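Local coordinates for protein alpha-galactosidase (PDB 6LCJ) that probably hydrolyses terminal alpha-galactosyl residues of galacto-oligosaccharides, as a glycoside hydrolase of family GH36 that assembles into a hexamer, at residues V93-G98 and E142-Y147; A423-T428 and E449-R454; P463-V468 and E472-P477. All blocks are in the same frame, centred on the assembly; numbering follows the deposited sequence.

Interaction 1 of 3, residues V93-G98 and E142-Y147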
loop_
_atom_site.group_PDB
_atom_site.type_symbol
_atom_site.label_atom_id
_atom_site.label_comp_id
_atom_site.label_asym_id
_atom_site.label_seq_id
_atom_site.Cartn_x
_atom_site.Cartn_y
_atom_site.Cartn_z
ATOM N N VAL E 93 27.006 19.614 -18.699
ATOM C CA VAL E 93 26.996 21.055 -18.475
ATOM C C VAL E 93 25.636 21.489 -17.930
ATOM O O VAL E 93 24.597 20.901 -18.237
ATOM C CB VAL E 93 27.347 21.837 -19.766
ATOM C CG1 VAL E 93 26.419 21.431 -20.893
ATOM C CG2 VAL E 93 27.291 23.371 -19.538
ATOM N N GLY E 94 25.659 22.527 -17.096
ATOM C CA GLY E 94 24.445 23.144 -16.616
ATOM C C GLY E 94 24.653 24.639 -16.506
ATOM O O GLY E 94 25.779 25.142 -16.613
ATOM N N ALA E 95 23.548 25.349 -16.310
ATOM C CA ALA E 95 23.651 26.789 -16.153
ATOM C C ALA E 95 22.435 27.304 -15.409
ATOM O O ALA E 95 21.345 26.732 -15.492
ATOM C CB ALA E 95 23.802 27.506 -17.502
ATOM N N LEU E 96 22.649 28.382 -14.667
ATOM C CA LEU E 96 21.595 29.102 -13.972
ATOM C C LEU E 96 21.471 30.489 -14.585
ATOM O O LEU E 96 22.458 31.083 -15.032
ATOM C CB LEU E 96 21.884 29.196 -12.466
ATOM C CG LEU E 96 21.810 27.875 -11.685
ATOM C CD1 LEU E 96 22.232 28.047 -10.233
ATOM C CD2 LEU E 96 20.406 27.275 -11.766
ATOM N N ARG E 97 20.252 30.998 -14.606
ATOM C CA ARG E 97 19.928 32.229 -15.310
ATOM C C ARG E 97 19.587 33.338 -14.324
ATOM O O ARG E 97 18.626 33.217 -13.555
ATOM C CB ARG E 97 18.761 32.000 -16.262
ATOM C CG ARG E 97 18.609 33.082 -17.287
ATOM C CD ARG E 97 17.385 32.821 -18.109
ATOM N NE ARG E 97 17.751 32.440 -19.461
ATOM C CZ ARG E 97 17.006 31.668 -20.236
ATOM N NH1 ARG E 97 15.841 31.208 -19.787
ATOM N NH2 ARG E 97 17.421 31.377 -21.463
ATOM N N GLY E 98 20.361 34.420 -14.366
ATOM C CA GLY E 98 20.049 35.609 -13.610
ATOM C C GLY E 98 18.899 36.360 -14.246
ATOM O O GLY E 98 18.674 36.275 -15.460
ATOM N N GLU E 142 27.925 34.275 -24.974
ATOM C CA GLU E 142 29.375 34.278 -24.838
ATOM C C GLU E 142 29.830 33.136 -23.941
ATOM O O GLU E 142 30.831 32.467 -24.226
ATOM C CB GLU E 142 29.870 35.621 -24.301
ATOM C CG GLU E 142 31.413 35.791 -24.349
ATOM C CD GLU E 142 32.113 35.017 -25.500
ATOM O OE1 GLU E 142 31.748 35.231 -26.692
ATOM O OE2 GLU E 142 33.028 34.188 -25.207
ATOM N N VAL E 143 29.079 32.878 -22.877
ATOM C CA VAL E 143 29.482 31.907 -21.870
ATOM C C VAL E 143 29.470 30.488 -22.455
ATOM O O VAL E 143 30.395 29.697 -22.221
ATOM C CB VAL E 143 28.565 32.099 -20.638
ATOM C CG1 VAL E 143 27.820 30.871 -20.261
ATOM C CG2 VAL E 143 29.334 32.675 -19.464
ATOM N N PHE E 144 28.479 30.171 -23.297
ATOM C CA PHE E 144 28.450 28.856 -23.935
ATOM C C PHE E 144 29.495 28.738 -25.034
ATOM O O PHE E 144 30.054 27.656 -25.251
ATOM C CB PHE E 144 27.058 28.565 -24.488
ATOM C CG PHE E 144 26.127 28.008 -23.470
ATOM C CD1 PHE E 144 25.414 28.856 -22.633
ATOM C CD2 PHE E 144 25.996 26.633 -23.315
ATOM C CE1 PHE E 144 24.564 28.346 -21.674
ATOM C CE2 PHE E 144 25.143 26.101 -22.358
ATOM C CZ PHE E 144 24.421 26.957 -21.538
ATOM N N ALA E 145 29.766 29.836 -25.747
ATOM C CA ALA E 145 30.831 29.823 -26.746
ATOM C C ALA E 145 32.206 29.643 -26.104
ATOM O O ALA E 145 33.095 29.028 -26.703
ATOM C CB ALA E 145 30.785 31.110 -27.569
ATOM N N ALA E 146 32.398 30.154 -24.885
ATOM C CA ALA E 146 33.688 29.999 -24.225
ATOM C C ALA E 146 33.882 28.581 -23.706
ATOM O O ALA E 146 35.011 28.085 -23.680
ATOM C CB ALA E 146 33.824 31.018 -23.089
ATOM N N TYR E 147 32.801 27.921 -23.285
ATOM C CA TYR E 147 32.884 26.511 -22.911
ATOM C C TYR E 147 33.214 25.648 -24.123
ATOM O O TYR E 147 34.077 24.764 -24.050
ATOM C CB TYR E 147 31.563 26.071 -22.257
ATOM C CG TYR E 147 31.446 24.601 -21.864
ATOM C CD1 TYR E 147 32.461 23.950 -21.164
ATOM C CD2 TYR E 147 30.301 23.875 -22.174
ATOM C CE1 TYR E 147 32.338 22.616 -20.800
ATOM C CE2 TYR E 147 30.168 22.542 -21.818
ATOM C CZ TYR E 147 31.185 21.919 -21.129
ATOM O OH TYR E 147 31.038 20.595 -20.777
#

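Interaction 2 of 3, residues A423-T428 and E449-R454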
loop_
_atom_site.group_PDB
_atom_site.type_symbol
_atom_site.label_atom_id
_atom_site.label_comp_id
_atom_site.label_asym_id
_atom_site.label_seq_id
_atom_site.Cartn_x
_atom_site.Cartn_y
_atom_site.Cartn_z
ATOM N N ALA E 423 15.543 27.240 -41.855
ATOM C CA ALA E 423 16.440 28.285 -41.362
ATOM C C ALA E 423 17.572 27.707 -40.515
ATOM O O ALA E 423 18.711 28.185 -40.584
ATOM C CB ALA E 423 15.647 29.317 -40.562
ATOM N N LEU E 424 17.282 26.680 -39.708
ATOM C CA LEU E 424 18.336 26.060 -38.907
ATOM C C LEU E 424 19.343 25.302 -39.768
ATOM O O LEU E 424 20.522 25.232 -39.404
ATOM C CB LEU E 424 17.733 25.129 -37.854
ATOM C CG LEU E 424 17.079 25.806 -36.645
ATOM C CD1 LEU E 424 16.954 24.819 -35.511
ATOM C CD2 LEU E 424 17.846 27.034 -36.204
ATOM N N ALA E 425 18.918 24.732 -40.900
ATOM C CA ALA E 425 19.884 24.164 -41.841
ATOM C C ALA E 425 20.801 25.242 -42.416
ATOM O O ALA E 425 22.012 25.035 -42.546
ATOM C CB ALA E 425 19.165 23.427 -42.971
ATOM N N HIS E 426 20.249 26.402 -42.769
ATOM C CA HIS E 426 21.102 27.490 -43.236
ATOM C C HIS E 426 22.080 27.918 -42.150
ATOM O O HIS E 426 23.267 28.104 -42.418
ATOM C CB HIS E 426 20.258 28.678 -43.684
ATOM C CG HIS E 426 19.584 28.491 -45.006
ATOM N ND1 HIS E 426 20.263 28.099 -46.138
ATOM C CD2 HIS E 426 18.295 28.674 -45.383
ATOM C CE1 HIS E 426 19.420 28.033 -47.152
ATOM N NE2 HIS E 426 18.221 28.381 -46.723
ATOM N N PHE E 427 21.611 28.050 -40.911
ATOM C CA PHE E 427 22.496 28.503 -39.844
ATOM C C PHE E 427 23.625 27.504 -39.582
ATOM O O PHE E 427 24.788 27.885 -39.450
ATOM C CB PHE E 427 21.689 28.758 -38.577
ATOM C CG PHE E 427 22.490 29.365 -37.461
ATOM C CD1 PHE E 427 22.786 30.718 -37.458
ATOM C CD2 PHE E 427 22.946 28.584 -36.411
ATOM C CE1 PHE E 427 23.512 31.284 -36.426
ATOM C CE2 PHE E 427 23.672 29.148 -35.377
ATOM C CZ PHE E 427 23.960 30.497 -35.393
ATOM N N THR E 428 23.302 26.220 -39.480
ATOM C CA THR E 428 24.341 25.228 -39.236
ATOM C C THR E 428 25.143 24.912 -40.489
ATOM O O THR E 428 26.268 24.412 -40.373
ATOM C CB THR E 428 23.739 23.914 -38.706
ATOM O OG1 THR E 428 22.826 23.381 -39.671
ATOM C CG2 THR E 428 23.010 24.116 -37.379
ATOM N N GLU E 449 16.273 23.226 -54.991
ATOM C CA GLU E 449 17.537 23.537 -55.653
ATOM C C GLU E 449 18.135 24.852 -55.154
ATOM O O GLU E 449 19.344 24.936 -54.926
ATOM C CB GLU E 449 17.357 23.566 -57.171
ATOM C CG GLU E 449 18.681 23.663 -57.943
ATOM C CD GLU E 449 19.765 22.637 -57.511
ATOM O OE1 GLU E 449 19.447 21.555 -56.951
ATOM O OE2 GLU E 449 20.959 22.914 -57.751
ATOM N N ALA E 450 17.320 25.895 -54.988
ATOM C CA ALA E 450 17.875 27.129 -54.446
ATOM C C ALA E 450 18.400 26.928 -53.026
ATOM O O ALA E 450 19.381 27.564 -52.626
ATOM C CB ALA E 450 16.834 28.247 -54.491
ATOM N N PHE E 451 17.778 26.032 -52.262
ATOM C CA PHE E 451 18.263 25.720 -50.917
ATOM C C PHE E 451 19.655 25.088 -50.971
ATOM O O PHE E 451 20.574 25.512 -50.259
ATOM C CB PHE E 451 17.245 24.802 -50.233
ATOM C CG PHE E 451 17.709 24.184 -48.932
ATOM C CD1 PHE E 451 17.769 24.942 -47.762
ATOM C CD2 PHE E 451 18.017 22.825 -48.866
ATOM C CE1 PHE E 451 18.153 24.371 -46.559
ATOM C CE2 PHE E 451 18.396 22.234 -47.658
ATOM C CZ PHE E 451 18.469 23.014 -46.504
ATOM N N LEU E 452 19.830 24.092 -51.843
ATOM C CA LEU E 452 21.112 23.412 -51.973
ATOM C C LEU E 452 22.182 24.321 -52.563
ATOM O O LEU E 452 23.323 24.326 -52.090
ATOM C CB LEU E 452 20.951 22.168 -52.840
ATOM C CG LEU E 452 20.070 21.095 -52.208
ATOM C CD1 LEU E 452 19.667 20.028 -53.213
ATOM C CD2 LEU E 452 20.796 20.483 -51.035
ATOM N N ALA E 453 21.837 25.102 -53.589
ATOM C CA ALA E 453 22.843 25.786 -54.395
ATOM C C ALA E 453 23.284 27.121 -53.818
ATOM O O ALA E 453 24.245 27.701 -54.329
ATOM C CB ALA E 453 22.324 26.005 -55.817
ATOM N N ARG E 454 22.619 27.627 -52.788
ATOM C CA ARG E 454 22.887 28.965 -52.286
ATOM C C ARG E 454 23.370 28.912 -50.847
ATOM O O ARG E 454 23.060 27.989 -50.095
ATOM C CB ARG E 454 21.647 29.863 -52.360
ATOM C CG ARG E 454 21.411 30.466 -53.720
ATOM C CD ARG E 454 19.965 30.918 -53.892
ATOM N NE ARG E 454 19.685 32.143 -53.149
ATOM C CZ ARG E 454 19.000 32.191 -52.010
ATOM N NH1 ARG E 454 18.514 31.067 -51.464
ATOM N NH2 ARG E 454 18.807 33.364 -51.414
HETATM O O HOH W 1 22.617 28.313 -47.028
#

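Interaction 3 of 3, residues P463-V468 and E472-P477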
loop_
_atom_site.group_PDB
_atom_site.type_symbol
_atom_site.label_atom_id
_atom_site.label_comp_id
_atom_site.label_asym_id
_atom_site.label_seq_id
_atom_site.Cartn_x
_atom_site.Cartn_y
_atom_site.Cartn_z
ATOM N N PRO E 463 18.651 34.507 -28.362
ATOM C CA PRO E 463 18.519 33.049 -28.163
ATOM C C PRO E 463 17.539 32.368 -29.115
ATOM O O PRO E 463 17.755 31.207 -29.485
ATOM C CB PRO E 463 18.055 32.947 -26.704
ATOM C CG PRO E 463 18.586 34.206 -26.057
ATOM C CD PRO E 463 18.510 35.267 -27.107
ATOM N N TYR E 464 16.469 33.049 -29.532
ATOM C CA TYR E 464 15.456 32.431 -30.377
ATOM C C TYR E 464 15.142 33.275 -31.603
ATOM O O TYR E 464 14.134 33.038 -32.275
ATOM C CB TYR E 464 14.190 32.157 -29.564
ATOM C CG TYR E 464 14.531 31.445 -28.286
ATOM C CD1 TYR E 464 15.079 30.161 -28.313
ATOM C CD2 TYR E 464 14.367 32.064 -27.056
ATOM C CE1 TYR E 464 15.425 29.501 -27.147
ATOM C CE2 TYR E 464 14.702 31.413 -25.879
ATOM C CZ TYR E 464 15.238 30.133 -25.926
ATOM O OH TYR E 464 15.578 29.482 -24.753
ATOM N N ARG E 465 15.994 34.242 -31.921
ATOM C CA ARG E 465 15.768 35.133 -33.046
ATOM C C ARG E 465 16.968 35.064 -33.971
ATOM O O ARG E 465 18.098 35.325 -33.552
ATOM C CB ARG E 465 15.524 36.563 -32.573
ATOM C CG ARG E 465 14.639 36.670 -31.331
ATOM C CD ARG E 465 13.760 37.923 -31.369
ATOM N NE ARG E 465 14.330 38.987 -32.198
ATOM C CZ ARG E 465 15.355 39.761 -31.842
ATOM N NH1 ARG E 465 15.938 39.588 -30.656
ATOM N NH2 ARG E 465 15.804 40.695 -32.678
ATOM N N PHE E 466 16.722 34.705 -35.217
ATOM C CA PHE E 466 17.755 34.705 -36.232
ATOM C C PHE E 466 17.344 35.653 -37.343
ATOM O O PHE E 466 16.167 35.991 -37.501
ATOM C CB PHE E 466 17.990 33.300 -36.789
ATOM C CG PHE E 466 18.396 32.301 -35.746
ATOM C CD1 PHE E 466 17.487 31.862 -34.792
ATOM C CD2 PHE E 466 19.684 31.805 -35.712
ATOM C CE1 PHE E 466 17.859 30.964 -33.822
ATOM C CE2 PHE E 466 20.056 30.892 -34.750
ATOM C CZ PHE E 466 19.144 30.475 -33.799
ATOM N N ARG E 467 18.335 36.106 -38.088
ATOM C CA ARG E 467 18.104 36.829 -39.324
ATOM C C ARG E 467 18.657 35.958 -40.437
ATOM O O ARG E 467 19.873 35.772 -40.535
ATOM C CB ARG E 467 18.751 38.210 -39.305
ATOM C CG ARG E 467 17.976 39.222 -40.135
ATOM C CD ARG E 467 18.239 40.659 -39.702
ATOM N NE ARG E 467 19.352 41.263 -40.436
ATOM C CZ ARG E 467 19.322 41.563 -41.735
ATOM N NH1 ARG E 467 18.234 41.317 -42.460
ATOM N NH2 ARG E 467 20.384 42.117 -42.311
ATOM N N VAL E 468 17.757 35.404 -41.245
ATOM C CA VAL E 468 18.097 34.514 -42.352
ATOM C C VAL E 468 17.933 35.312 -43.633
ATOM O O VAL E 468 16.824 35.770 -43.945
ATOM C CB VAL E 468 17.216 33.253 -42.365
ATOM C CG1 VAL E 468 17.695 32.272 -43.429
ATOM C CG2 VAL E 468 17.208 32.588 -40.993
ATOM N N GLU E 472 13.691 38.033 -40.653
ATOM C CA GLU E 472 13.874 37.677 -39.252
ATOM C C GLU E 472 12.950 36.523 -38.868
ATOM O O GLU E 472 11.743 36.585 -39.111
ATOM C CB GLU E 472 13.613 38.886 -38.357
ATOM C CG GLU E 472 13.262 38.529 -36.921
ATOM C CD GLU E 472 13.516 39.672 -35.956
ATOM O OE1 GLU E 472 14.127 40.685 -36.369
ATOM O OE2 GLU E 472 13.104 39.555 -34.782
ATOM N N VAL E 473 13.517 35.483 -38.251
ATOM C CA VAL E 473 12.782 34.285 -37.843
ATOM C C VAL E 473 12.771 34.212 -36.322
ATOM O O VAL E 473 13.831 34.253 -35.684
ATOM C CB VAL E 473 13.404 33.011 -38.443
ATOM C CG1 VAL E 473 12.455 31.827 -38.307
ATOM C CG2 VAL E 473 13.797 33.233 -39.900
ATOM N N ASP E 474 11.580 34.082 -35.748
ATOM C CA ASP E 474 11.380 34.070 -34.302
ATOM C C ASP E 474 10.936 32.673 -33.873
ATOM O O ASP E 474 9.948 32.144 -34.391
ATOM C CB ASP E 474 10.343 35.122 -33.899
ATOM C CG ASP E 474 10.243 35.315 -32.389
ATOM O OD1 ASP E 474 11.076 34.756 -31.647
ATOM O OD2 ASP E 474 9.325 36.045 -31.941
ATOM N N TYR E 475 11.665 32.079 -32.929
ATOM C CA TYR E 475 11.359 30.739 -32.447
ATOM C C TYR E 475 10.751 30.716 -31.052
ATOM O O TYR E 475 10.234 29.668 -30.648
ATOM C CB TYR E 475 12.623 29.861 -32.423
ATOM C CG TYR E 475 13.203 29.489 -33.770
ATOM C CD1 TYR E 475 14.073 30.353 -34.425
ATOM C CD2 TYR E 475 12.921 28.258 -34.364
ATOM C CE1 TYR E 475 14.621 30.027 -35.640
ATOM C CE2 TYR E 475 13.473 27.916 -35.585
ATOM C CZ TYR E 475 14.330 28.812 -36.219
ATOM O OH TYR E 475 14.897 28.515 -37.438
ATOM N N ALA E 476 10.813 31.821 -30.307
ATOM C CA ALA E 476 10.386 31.798 -28.907
ATOM C C ALA E 476 8.971 31.257 -28.687
ATOM O O ALA E 476 8.779 30.519 -27.701
ATOM C CB ALA E 476 10.531 33.199 -28.299
ATOM N N PRO E 477 7.960 31.561 -29.527
ATOM C CA PRO E 477 6.625 30.971 -29.307
ATOM C C PRO E 477 6.593 29.459 -29.089
ATOM O O PRO E 477 5.795 28.999 -28.263
ATOM C CB PRO E 477 5.875 31.368 -30.586
ATOM C CG PRO E 477 6.453 32.684 -30.941
ATOM C CD PRO E 477 7.910 32.620 -30.558
#

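Interaction 1 of 3, residues V93-G98 and E142-Y147
Strand 93-97 and helix segment 142-147 run nearly antiparallel, at 162° between their N-to-C directions, with their axes 11.3 Å apart at closest approach, so V93 and A95 face Y147 and F144 while no backbone bond joins the two. V93 has the largest share of the contact. Its CB lies 3.6 Å from CE2 of Y147, and both methyls close on the same corner of the phenol, CG2 reaching Y147 CE2 at 3.8 Å and CG1 at 4.0 Å. Y147 extends its ring to the strand because CG stands anti to the backbone N (chi1 177°), and the valine meets the ring obliquely. One helical turn back, the first side-chain bond of F144 does not head for the strand, but the ring end comes in: CZ lies 4.1 Å from the CB of A95, and CE2 grazes V93 CG2 at 4.5 Å. All four touching residues are buried and the contact between them is wholly apolar; their one polar side-chain atom, Y147 OH, is satisfied by the carbonyl oxygen of A108. Strand 93-97, flanked by strands 44-48 and 102-108, belongs to one of two antiparallel sheets in the N-terminal beta domain, as in other GH36 enzymes; helix 140-149 follows that sheet's last strand, 132-137, and packs against its face. L105 of strand 102-108 touches V93, F144 and Y147, F134 of strand 132-137 lies against Y147, and F46 of strand 44-48 meets F144 edge-to-face, with W392 packing on both V93 and F144.

Interaction 2 of 3, residues A423-T428 and E449-R454
F451 and H426 form an offset edge-to-face aromatic pair between the C-terminal ends of helices 415-428 and 442-453, which lie before and after strand 431-433 of the eight-stranded parallel sheet of the TIM barrel. The phenyl turns its edge to one face of the imidazole, ring centroids 5.1 Å apart and planes at 64°. CD1 of F451 is 3.6 Å from both CE1 and NE2 of H426, while F451 CE1 sits over the imidazole toward its rim. The phenyl reaches toward the other helix because its CG is anti to the backbone N (chi1 169°); the imidazole leans to meet it with CG beside its own backbone N (chi1 -75°). An apolar contact continues from the same ring: the CB of A425 approaches F451 at its edge, in plane, 3.6 Å from CZ. The polar link is indirect. A water lies 2.5 Å from ND1 of H426 and donates to the carbonyl oxygen of R454, where the second helix has just ended, tying the imidazole to that helix end. Beyond the two segments, K431 makes a cation-pi contact with F451, and F406 meets the same ring. The chemistry is therefore mainly aromatic: contact with the phenyl edge and the water at ND1 would both tend to restrict rotation of the imidazole, whereas the helices themselves share no direct hydrogen bond here.

Interaction 3 of 3, residues P463-V468 and E472-P477
A C-terminal beta hairpin is closed by this contact: antiparallel strands 465-468 and 471-474 form two of the three strands of a small sheet whose third member is strand 458-462. F466 and V473 are the hydrogen-bonded pair, F466 N to V473 O at 3.0 Å and V473 N to F466 O at 2.8 Å, flanked by the non-hydrogen-bonded pairs R465-D474 and R467-E472. Past the last bridge, Y475 N still donates to Y464 O, at 2.7 Å and in the carbonyl plane, carrying the pairing one residue beyond the strands at the open end of the hairpin. The face with F466 and V473 is turned to helices 380-388 and 415-428. There the side chains of F466 and Y475 cross at about a right angle, F466 CD1 3.5 Å from Y475 CE1, and V468 CG2 meets V473 CG2 at 3.6 Å. Y475 runs on into the protein, its OH bonded to the carbonyl oxygen of L420. The other face bears the charges. R465, bent at chi2 and chi3 (-146° and -25°), folds back over the strands so that NE meets E472 OE2 at 2.9 Å in a nearly straight hydrogen bond (176°) that forms part of a salt bridge, diagonal to the strand pairing. The carboxylate oxygen lies in the guanidinium plane, but the arginine reaches it from above the carboxylate plane. An alanine in place of R465 would probably leave the E472 carboxylate without its salt-bridge mate and free to turn on the exposed face. D474, the last residue of its strand, starts an Asx turn: its OD1, met from above the carboxylate plane, accepts from A476 N at 3.2 Å.

Overall arrangement
Interactions 1 and 2 are buried contacts, each made by a few apolar or aromatic groups without a direct hydrogen bond across; interaction 3 is partly exposed and bonded through its backbone, with a salt bridge on its outer face. Interaction 1 joins a strand to a helix, interaction 2 two helices and interaction 3 two strands. Interactions 2 and 3 share a border, their centres about 16 Å apart: A423 packs on V468 and Y475, and F427 meets F466 edge-to-face, seating the hairpin on helix 415-428. Interaction 1, centred about 20 Å from interaction 3, touches it where R97 packs near the hydroxyl of Y464, and its nearest atoms stay about 10 Å from interaction 2.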